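Local coordinates for protein phiAB6 tailspike (Unidentified phage, PDB 5JS4) that probably binds and fragments the exopolysaccharide of Acinetobacter baumannii as a trimeric beta-helical phage tailspike, at residues Gly635-Glu640 against His709-Ala714; Pro659-Gly662 against Gly668-Ala671; Trp698-Ser701 against Leu705-Pro708. All blocks are in the same frame, centred on the assembly; numbering follows the deposited sequence.

Interaction 1 (Gly635-Glu640 against His709-Ala714)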
ATOM      1  N   GLY A 635     -40.536  59.754   6.910  1.00  9.64           N
ATOM      2  CA  GLY A 635     -40.940  58.782   5.906  1.00  9.61           C
ATOM      3  C   GLY A 635     -39.904  58.416   4.861  1.00  9.71           C
ATOM      4  O   GLY A 635     -40.210  57.641   3.964  1.00 10.25           O
ATOM      5  N   VAL A 636     -38.685  58.940   4.974  1.00  9.48           N
ATOM      6  CA  VAL A 636     -37.652  58.712   3.964  1.00  9.28           C
ATOM      7  C   VAL A 636     -36.414  58.104   4.608  1.00  8.93           C
ATOM      8  O   VAL A 636     -35.827  58.691   5.520  1.00  9.61           O
ATOM      9  CB  VAL A 636     -37.254  60.014   3.242  1.00  9.67           C
ATOM     10  CG1 VAL A 636     -36.271  59.713   2.117  1.00 10.33           C
ATOM     11  CG2 VAL A 636     -38.488  60.727   2.704  1.00  9.82           C
ATOM     12  N   TYR A 637     -36.032  56.924   4.124  1.00  8.73           N
ATOM     13  CA  TYR A 637     -34.938  56.143   4.689  1.00  8.95           C
ATOM     14  C   TYR A 637     -33.921  55.834   3.612  1.00  9.15           C
ATOM     15  O   TYR A 637     -34.294  55.568   2.478  1.00 10.56           O
ATOM     16  CB  TYR A 637     -35.498  54.851   5.304  1.00  8.80           C
ATOM     17  CG  TYR A 637     -36.391  55.177   6.469  1.00  8.33           C
ATOM     18  CD1 TYR A 637     -37.695  55.619   6.269  1.00  8.20           C
ATOM     19  CD2 TYR A 637     -35.908  55.128   7.769  1.00  8.05           C
ATOM     20  CE1 TYR A 637     -38.504  55.976   7.330  1.00  8.34           C
ATOM     21  CE2 TYR A 637     -36.709  55.481   8.836  1.00  8.40           C
ATOM     22  CZ  TYR A 637     -38.002  55.910   8.613  1.00  8.55           C
ATOM     23  OH  TYR A 637     -38.802  56.266   9.668  1.00 10.54           O
ATOM     24  N   ARG A 638     -32.640  55.886   3.964  1.00  9.28           N
ATOM     25  CA  ARG A 638     -31.577  55.506   3.043  1.00  9.25           C
ATOM     26  C   ARG A 638     -31.011  54.158   3.440  1.00  8.84           C
ATOM     27  O   ARG A 638     -30.572  53.980   4.574  1.00  9.32           O
ATOM     28  CB  ARG A 638     -30.436  56.529   3.053  1.00 10.70           C
ATOM     29  CG  ARG A 638     -30.808  57.915   2.567  1.00 12.75           C
ATOM     30  CD  ARG A 638     -29.561  58.730   2.245  1.00 15.23           C
ATOM     31  NE  ARG A 638     -28.693  58.883   3.407  1.00 17.43           N
ATOM     32  CZ  ARG A 638     -28.760  59.875   4.298  1.00 18.55           C
ATOM     33  NH1 ARG A 638     -29.668  60.840   4.189  1.00 18.97           N
ATOM     34  NH2 ARG A 638     -27.904  59.898   5.314  1.00 21.43           N
ATOM     35  N   VAL A 639     -31.039  53.215   2.501  1.00  8.36           N
ATOM     36  CA  VAL A 639     -30.263  51.987   2.593  1.00  8.71           C
ATOM     37  C   VAL A 639     -28.940  52.338   1.925  1.00  9.34           C
ATOM     38  O   VAL A 639     -28.827  52.331   0.693  1.00  9.39           O
ATOM     39  CB  VAL A 639     -30.966  50.804   1.890  1.00  8.77           C
ATOM     40  CG1 VAL A 639     -30.163  49.526   2.059  1.00  9.06           C
ATOM     41  CG2 VAL A 639     -32.381  50.628   2.424  1.00  8.99           C
ATOM     42  N   GLU A 640     -27.954  52.685   2.748  1.00  9.91           N
ATOM     43  CA  GLU A 640     -26.759  53.388   2.279  1.00 10.15           C
ATOM     44  C   GLU A 640     -25.467  52.688   2.657  1.00 10.12           C
ATOM     45  O   GLU A 640     -25.408  51.928   3.624  1.00  9.68           O
ATOM     46  CB  GLU A 640     -26.731  54.810   2.845  1.00 11.72           C
ATOM     47  CG  GLU A 640     -26.682  54.874   4.363  1.00 13.08           C
ATOM     48  CD  GLU A 640     -26.410  56.266   4.896  1.00 15.73           C
ATOM     49  OE1 GLU A 640     -26.760  57.254   4.220  1.00 18.40           O
ATOM     50  OE2 GLU A 640     -25.851  56.364   6.005  1.00 18.35           O
ATOM     51  N   HIS A 709     -41.495  52.296  13.069  1.00  7.83           N
ATOM     52  CA  HIS A 709     -40.537  52.058  14.140  1.00  7.82           C
ATOM     53  C   HIS A 709     -39.462  51.077  13.680  1.00  7.55           C
ATOM     54  O   HIS A 709     -38.288  51.217  14.018  1.00  7.79           O
ATOM     55  CB  HIS A 709     -41.252  51.494  15.358  1.00  8.10           C
ATOM     56  CG  HIS A 709     -40.486  51.652  16.628  1.00  8.84           C
ATOM     57  ND1 HIS A 709     -39.443  50.828  16.979  1.00 10.11           N
ATOM     58  CD2 HIS A 709     -40.618  52.548  17.633  1.00  8.89           C
ATOM     59  CE1 HIS A 709     -38.967  51.208  18.153  1.00  9.47           C
ATOM     60  NE2 HIS A 709     -39.663  52.246  18.570  1.00 11.00           N
ATOM     61  N   ARG A 710     -39.877  50.084  12.896  1.00  7.49           N
ATOM     62  CA  ARG A 710     -38.991  49.013  12.465  1.00  7.14           C
ATOM     63  C   ARG A 710     -39.498  48.454  11.143  1.00  7.10           C
ATOM     64  O   ARG A 710     -40.702  48.321  10.946  1.00  7.17           O
ATOM     65  CB  ARG A 710     -38.936  47.914  13.538  1.00  7.61           C
ATOM     66  CG  ARG A 710     -38.183  46.645  13.158  1.00  7.74           C
ATOM     67  CD  ARG A 710     -38.068  45.701  14.347  1.00  8.11           C
ATOM     68  NE  ARG A 710     -37.439  44.429  13.995  1.00  8.04           N
ATOM     69  CZ  ARG A 710     -36.293  43.951  14.483  1.00  8.10           C
ATOM     70  NH1 ARG A 710     -35.580  44.622  15.386  1.00  8.54           N
ATOM     71  NH2 ARG A 710     -35.849  42.773  14.066  1.00  8.41           N
ATOM     72  N   PHE A 711     -38.576  48.163  10.234  1.00  6.84           N
ATOM     73  CA  PHE A 711     -38.918  47.480   8.990  1.00  6.97           C
ATOM     74  C   PHE A 711     -37.696  46.802   8.389  1.00  6.79           C
ATOM     75  O   PHE A 711     -36.559  47.192   8.642  1.00  6.92           O
ATOM     76  CB  PHE A 711     -39.564  48.436   7.973  1.00  7.19           C
ATOM     77  CG  PHE A 711     -38.630  49.486   7.424  1.00  7.32           C
ATOM     78  CD1 PHE A 711     -38.467  50.693   8.081  1.00  7.43           C
ATOM     79  CD2 PHE A 711     -37.932  49.274   6.237  1.00  7.68           C
ATOM     80  CE1 PHE A 711     -37.618  51.667   7.578  1.00  7.74           C
ATOM     81  CE2 PHE A 711     -37.084  50.245   5.731  1.00  8.05           C
ATOM     82  CZ  PHE A 711     -36.928  51.442   6.402  1.00  8.04           C
ATOM     83  N   THR A 712     -37.965  45.794   7.571  1.00  7.27           N
ATOM     84  CA  THR A 712     -36.959  44.979   6.921  1.00  7.09           C
ATOM     85  C   THR A 712     -36.873  45.342   5.443  1.00  7.00           C
ATOM     86  O   THR A 712     -37.868  45.742   4.839  1.00  6.94           O
ATOM     87  CB  THR A 712     -37.357  43.494   7.041  1.00  7.37           C
ATOM     88  OG1 THR A 712     -37.355  43.122   8.426  1.00  8.51           O
ATOM     89  CG2 THR A 712     -36.426  42.576   6.257  1.00  7.75           C
ATOM     90  N   VAL A 713     -35.673  45.212   4.885  1.00  7.10           N
ATOM     91  CA  VAL A 713     -35.491  45.174   3.435  1.00  7.29           C
ATOM     92  C   VAL A 713     -34.703  43.923   3.061  1.00  7.30           C
ATOM     93  O   VAL A 713     -33.909  43.407   3.851  1.00  7.60           O
ATOM     94  CB  VAL A 713     -34.783  46.438   2.881  1.00  8.07           C
ATOM     95  CG1 VAL A 713     -35.502  47.695   3.339  1.00  8.34           C
ATOM     96  CG2 VAL A 713     -33.315  46.484   3.267  1.00  8.46           C
ATOM     97  N   ALA A 714     -34.927  43.443   1.842  1.00  7.57           N
ATOM     98  CA  ALA A 714     -34.151  42.349   1.281  1.00  7.61           C
ATOM     99  C   ALA A 714     -33.728  42.775  -0.111  1.00  7.85           C
ATOM    100  O   ALA A 714     -34.542  43.286  -0.875  1.00  9.17           O
ATOM    101  CB  ALA A 714     -34.973  41.072   1.224  1.00  7.93           C
TER
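Two antiparallel sheets face each other like the halves of a beta sandwich in the C-terminal part of the tailspike, and Y637 and V639 of one sheet meet F711 and V713 of the other in the layer between them. All four residues are buried and turn their CB toward the opposite strand, while the intervening residues of each strand face out of the layer. The main joint is an edge-to-face (T-shaped) pair: the F711 edge, led by CE1 and CZ, comes in over one face of the Y637 ring, with the ring planes at 81° and the centroids 5.2 Å apart. F711 CZ comes within 3.8 Å of Y637 CG, so the phenyl meets the inner end of the tyrosine ring and leaves the hydroxyl end beyond it. With CG set between the backbone N and the carbonyl carbon (chi1 68°), the F711 ring presents its CE1-CZ rim to the tyrosine. Further along, V639 CG2 and V713 CG2 make a looser apolar contact of 4.3 Å. Y614 of strand 602-615 meets both rings, edge-to-face with Y637, and W698 adds another edge-to-face pair with F711. On the outer side of strand 708-715, R710 pairs with D615 and also bonds to N651 and G652 of a second subunit, bringing the trimer interface up to the back of this layer. Strand 636-641 carries salt bridges on the face turned away from F711. R638 NH1 forms one with E632 of the neighbouring strand. In the other, R638 NE makes a nearly straight bond of 2.7 Å to E640 OE1, in the guanidinium plane and on the anti side, but 30° out of the carboxylate plane, while R638 NH2 reaches the same oxygen only weakly.

Interaction 2 (Pro659-Gly662 against Gly668-Ala671)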
ATOM      1  N   PRO A 659     -43.863  46.826   7.810  1.00 10.61           N
ATOM      2  CA  PRO A 659     -43.587  47.845   8.824  1.00  9.81           C
ATOM      3  C   PRO A 659     -44.254  47.570  10.172  1.00  9.22           C
ATOM      4  O   PRO A 659     -45.418  47.168  10.229  1.00  9.02           O
ATOM      5  CB  PRO A 659     -44.184  49.107   8.205  1.00 10.61           C
ATOM      6  CG  PRO A 659     -45.349  48.600   7.429  1.00 11.45           C
ATOM      7  CD  PRO A 659     -44.934  47.260   6.893  1.00 11.87           C
ATOM      8  N   LEU A 660     -43.493  47.797  11.235  1.00  8.04           N
ATOM      9  CA  LEU A 660     -44.013  47.882  12.594  1.00  7.64           C
ATOM     10  C   LEU A 660     -44.171  49.367  12.885  1.00  7.48           C
ATOM     11  O   LEU A 660     -43.171  50.089  12.961  1.00  7.95           O
ATOM     12  CB  LEU A 660     -43.030  47.248  13.575  1.00  7.90           C
ATOM     13  CG  LEU A 660     -42.926  45.725  13.517  1.00  8.12           C
ATOM     14  CD1 LEU A 660     -41.585  45.223  14.019  1.00  8.58           C
ATOM     15  CD2 LEU A 660     -44.053  45.083  14.309  1.00  8.23           C
ATOM     16  N   MET A 661     -45.413  49.822  13.017  1.00  7.43           N
ATOM     17  CA  MET A 661     -45.717  51.242  13.180  1.00  8.45           C
ATOM     18  C   MET A 661     -45.907  51.613  14.644  1.00  9.16           C
ATOM     19  O   MET A 661     -46.412  50.812  15.430  1.00  9.54           O
ATOM     20  CB  MET A 661     -46.987  51.596  12.409  1.00  8.42           C
ATOM     21  CG  MET A 661     -46.925  51.268  10.923  1.00  8.51           C
ATOM     22  SD  MET A 661     -45.609  52.111  10.021  1.00  9.63           S
ATOM     23  CE  MET A 661     -46.142  53.810  10.140  1.00 11.45           C
ATOM     24  N   GLY A 662     -45.478  52.823  15.005  1.00  9.21           N
ATOM     25  CA  GLY A 662     -45.830  53.430  16.297  1.00  9.34           C
ATOM     26  C   GLY A 662     -45.003  53.014  17.501  1.00  9.48           C
ATOM     27  O   GLY A 662     -44.794  53.812  18.418  1.00 10.70           O
ATOM     28  N   GLY A 668     -50.087  47.761  14.698  1.00  9.30           N
ATOM     29  CA  GLY A 668     -50.867  46.993  13.734  1.00  9.23           C
ATOM     30  C   GLY A 668     -51.310  47.800  12.523  1.00  8.87           C
ATOM     31  O   GLY A 668     -51.875  47.240  11.582  1.00  9.59           O
ATOM     32  N   THR A 669     -51.075  49.112  12.527  1.00  8.30           N
ATOM     33  CA  THR A 669     -51.388  49.920  11.350  1.00  8.44           C
ATOM     34  C   THR A 669     -50.355  49.613  10.267  1.00  8.46           C
ATOM     35  O   THR A 669     -49.294  49.049  10.542  1.00  8.01           O
ATOM     36  CB  THR A 669     -51.458  51.438  11.637  1.00  8.93           C
ATOM     37  OG1 THR A 669     -50.159  51.947  11.940  1.00  9.99           O
ATOM     38  CG2 THR A 669     -52.417  51.739  12.791  1.00  9.33           C
ATOM     39  N   GLY A 670     -50.697  49.955   9.029  1.00  8.22           N
ATOM     40  CA  GLY A 670     -49.850  49.649   7.886  1.00  8.72           C
ATOM     41  C   GLY A 670     -49.325  50.893   7.213  1.00  9.19           C
ATOM     42  O   GLY A 670     -49.598  52.016   7.631  1.00 10.39           O
ATOM     43  N   ALA A 671     -48.567  50.667   6.151  1.00  8.28           N
ATOM     44  CA  ALA A 671     -48.022  51.750   5.350  1.00  7.86           C
ATOM     45  C   ALA A 671     -47.632  51.211   3.987  1.00  8.32           C
ATOM     46  O   ALA A 671     -47.424  50.010   3.820  1.00  8.36           O
ATOM     47  CB  ALA A 671     -46.825  52.374   6.041  1.00  8.35           C
TER
HETATM   48  O   HOH W   1     -47.839  48.164  12.854  1.00  7.98           O
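M661 is the side chain that packs between P659-G662 and the returning loop G668-A671. Its CB lies 3.2 Å from T669 OG1, a tight van der Waals approach, and the two side chains cross at about a right angle. One carbon on, CG rests against the T669 backbone, 3.3 Å from T669 O. Chi2 (-60°) brings SD to A671 CB, 4.2 Å away, and the second bend at chi3 (-66°) turns CE aside. The terminal CE packs against V706. P659 packs on the same alanine beside the methionine: its CG lies against A671 N at 4.0 Å, and this buried amide has no hydrogen-bond partner in the model. The polar link between the segments is made by one water. It accepts from M661 N and from G668 N, both at 2.9 Å, and donates to T669 O, joining the end of the strand to the backbone of G668 and T669. T669 OG1 is itself hydrogen-bonded to T667 OG1. G668 O accepts a bond from R699 of a second subunit, so the loop also takes part in the trimer interface. As a whole, the contact closes the short connection between two strands of different sheets. It leaves strand 654-661, which lies beside strand 708-715 as the outermost strand of its sheet within this chain, where P659 bonds by its backbone to a second subunit, and it leads into strand 672-678, which pairs with strand 690-699 in the facing sheet.

Interaction 3 (Trp698-Ser701 against Leu705-Pro708)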
ATOM      1  N   TRP A 698     -42.056  55.749   2.943  1.00  8.09           N
ATOM      2  CA  TRP A 698     -43.234  55.155   3.573  1.00  7.51           C
ATOM      3  C   TRP A 698     -44.355  56.171   3.715  1.00  7.40           C
ATOM      4  O   TRP A 698     -44.128  57.283   4.193  1.00  8.40           O
ATOM      5  CB  TRP A 698     -42.889  54.650   4.969  1.00  7.25           C
ATOM      6  CG  TRP A 698     -42.037  53.428   5.025  1.00  7.12           C
ATOM      7  CD1 TRP A 698     -40.710  53.362   5.335  1.00  7.34           C
ATOM      8  CD2 TRP A 698     -42.462  52.083   4.797  1.00  7.02           C
ATOM      9  NE1 TRP A 698     -40.281  52.059   5.314  1.00  7.69           N
ATOM     10  CE2 TRP A 698     -41.337  51.252   4.978  1.00  7.14           C
ATOM     11  CE3 TRP A 698     -43.687  51.495   4.456  1.00  7.12           C
ATOM     12  CZ2 TRP A 698     -41.400  49.866   4.836  1.00  7.48           C
ATOM     13  CZ3 TRP A 698     -43.747  50.118   4.310  1.00  7.46           C
ATOM     14  CH2 TRP A 698     -42.616  49.320   4.499  1.00  7.44           C
ATOM     15  N   ARG A 699     -45.570  55.777   3.343  1.00  7.39           N
ATOM     16  CA  ARG A 699     -46.730  56.659   3.432  1.00  8.61           C
ATOM     17  C   ARG A 699     -47.949  55.952   4.024  1.00  9.74           C
ATOM     18  O   ARG A 699     -48.116  54.740   3.865  1.00 10.22           O
ATOM     19  CB  ARG A 699     -47.074  57.230   2.054  1.00  8.62           C
ATOM     20  CG  ARG A 699     -45.973  58.107   1.478  1.00  8.80           C
ATOM     21  CD  ARG A 699     -46.321  58.636   0.098  1.00  9.31           C
ATOM     22  NE  ARG A 699     -45.200  59.382  -0.480  1.00  9.58           N
ATOM     23  CZ  ARG A 699     -44.158  58.833  -1.103  1.00  9.92           C
ATOM     24  NH1 ARG A 699     -44.060  57.517  -1.259  1.00  9.99           N
ATOM     25  NH2 ARG A 699     -43.195  59.616  -1.588  1.00 10.44           N
ATOM     26  N   ASP A 700     -48.796  56.724   4.702  1.00 11.40           N
ATOM     27  CA  ASP A 700     -50.050  56.201   5.262  1.00 13.71           C
ATOM     28  C   ASP A 700     -51.154  56.164   4.199  1.00 14.94           C
ATOM     29  O   ASP A 700     -50.913  56.494   3.036  1.00 14.49           O
ATOM     30  CB  ASP A 700     -50.482  57.002   6.506  1.00 15.72           C
ATOM     31  CG  ASP A 700     -50.776  58.470   6.212  1.00 17.51           C
ATOM     32  OD1 ASP A 700     -51.107  58.819   5.063  1.00 17.83           O
ATOM     33  OD2 ASP A 700     -50.684  59.283   7.157  1.00 21.83           O
ATOM     34  N   SER A 701     -52.361  55.765   4.599  1.00 17.40           N
ATOM     35  CA  SER A 701     -53.481  55.613   3.664  1.00 19.29           C
ATOM     36  C   SER A 701     -53.944  56.931   3.030  1.00 20.27           C
ATOM     37  O   SER A 701     -54.613  56.917   1.996  1.00 23.55           O
ATOM     38  CB  SER A 701     -54.662  54.927   4.355  1.00 20.36           C
ATOM     39  OG  SER A 701     -55.088  55.664   5.485  1.00 22.28           O
ATOM     40  N   LEU A 705     -46.290  61.061   4.266  1.00 10.51           N
ATOM     41  CA  LEU A 705     -45.072  60.406   4.733  1.00  9.68           C
ATOM     42  C   LEU A 705     -45.176  60.069   6.222  1.00  9.95           C
ATOM     43  O   LEU A 705     -45.620  60.897   7.021  1.00 10.99           O
ATOM     44  CB  LEU A 705     -43.853  61.287   4.452  1.00  9.99           C
ATOM     45  CG  LEU A 705     -43.502  61.370   2.960  1.00 10.76           C
ATOM     46  CD1 LEU A 705     -42.645  62.590   2.662  1.00 11.64           C
ATOM     47  CD2 LEU A 705     -42.807  60.099   2.495  1.00 10.98           C
ATOM     48  N   VAL A 706     -44.789  58.842   6.570  1.00  9.84           N
ATOM     49  CA  VAL A 706     -44.870  58.336   7.949  1.00 10.20           C
ATOM     50  C   VAL A 706     -43.627  57.528   8.290  1.00  9.65           C
ATOM     51  O   VAL A 706     -43.003  56.949   7.411  1.00  9.21           O
ATOM     52  CB  VAL A 706     -46.100  57.428   8.182  1.00 12.14           C
ATOM     53  CG1 VAL A 706     -47.384  58.229   8.110  1.00 14.60           C
ATOM     54  CG2 VAL A 706     -46.122  56.250   7.214  1.00 11.29           C
ATOM     55  N   ASP A 707     -43.297  57.472   9.580  1.00 10.24           N
ATOM     56  CA  ASP A 707     -42.101  56.783  10.057  1.00  9.81           C
ATOM     57  C   ASP A 707     -42.426  55.476  10.766  1.00  9.46           C
ATOM     58  O   ASP A 707     -42.929  55.491  11.888  1.00 11.10           O
ATOM     59  CB  ASP A 707     -41.336  57.690  11.026  1.00 10.08           C
ATOM     60  CG  ASP A 707     -40.683  58.853  10.328  1.00 11.09           C
ATOM     61  OD1 ASP A 707     -39.964  58.608   9.340  1.00 11.43           O
ATOM     62  OD2 ASP A 707     -40.885  60.007  10.762  1.00 14.43           O
ATOM     63  N   PRO A 708     -42.111  54.332  10.135  1.00  8.60           N
ATOM     64  CA  PRO A 708     -42.203  53.088  10.891  1.00  8.56           C
ATOM     65  C   PRO A 708     -41.199  53.069  12.038  1.00  8.24           C
ATOM     66  O   PRO A 708     -40.183  53.767  11.987  1.00  8.65           O
ATOM     67  CB  PRO A 708     -41.845  52.008   9.859  1.00  8.69           C
ATOM     68  CG  PRO A 708     -42.049  52.649   8.529  1.00  8.92           C
ATOM     69  CD  PRO A 708     -41.706  54.095   8.737  1.00  8.68           C
TER
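V706 N donates to W698 O (2.9 Å, 164° at the hydrogen) and R699 and L705 form a single bridge, beyond which the segments diverge, the end-to-end directions W698 to D700 and L705 to P708 lying 104° apart. The same carbonyl also receives a CA-H...O contact from L705 CA at 3.3 Å. On the tryptophan itself, P708 CG stands over one face of the indole, 3.5 Å from the centroid of the W698 five-membered ring and 9° off its normal, a CH-pi contact. This is the turn by which the chain leaves strand 690-699 of one sheet of the C-terminal sandwich and enters strand 708-715 of the other, and the tryptophan and proline pack between the two sheets. Farther out, R699 and L705 run side by side. The extended arginine chain carries its guanidinium out along the leucine, and L705 CD2 lies over one face of that group, 4.0 Å from R699 CZ. R699 NH1 bonds to G668 O of a third subunit. The V706 and D700 side chains cross at about a right angle, V706 CG1 lying 3.6 Å from D700 OD2, while V706 CG2 packs on R699 C at 3.7 Å. D700 OD1 is held by S702 OG and A704 N, both within the turn that separates the two segments.

In the fold
The three contacts cluster at one end of the C-terminal domain, their centres 8 to 13 Å apart. Interactions 1 and 2 share a sheet edge: L660 O and L660 N bond to H709 N and R710 O at 2.8 and 2.9 Å, a classic beta bulge. Interactions 1 and 3 are tied by D707 OD1, which accepts from G635 N at 2.7 Å and weakly from Y637 OH. Between interactions 2 and 3, A671 CB packs 3.6 Å from W698 CE3. None of these residues lines a malonic acid pocket, although Y580 and Y596 of one pocket lie on strands of the sheet containing 708-715.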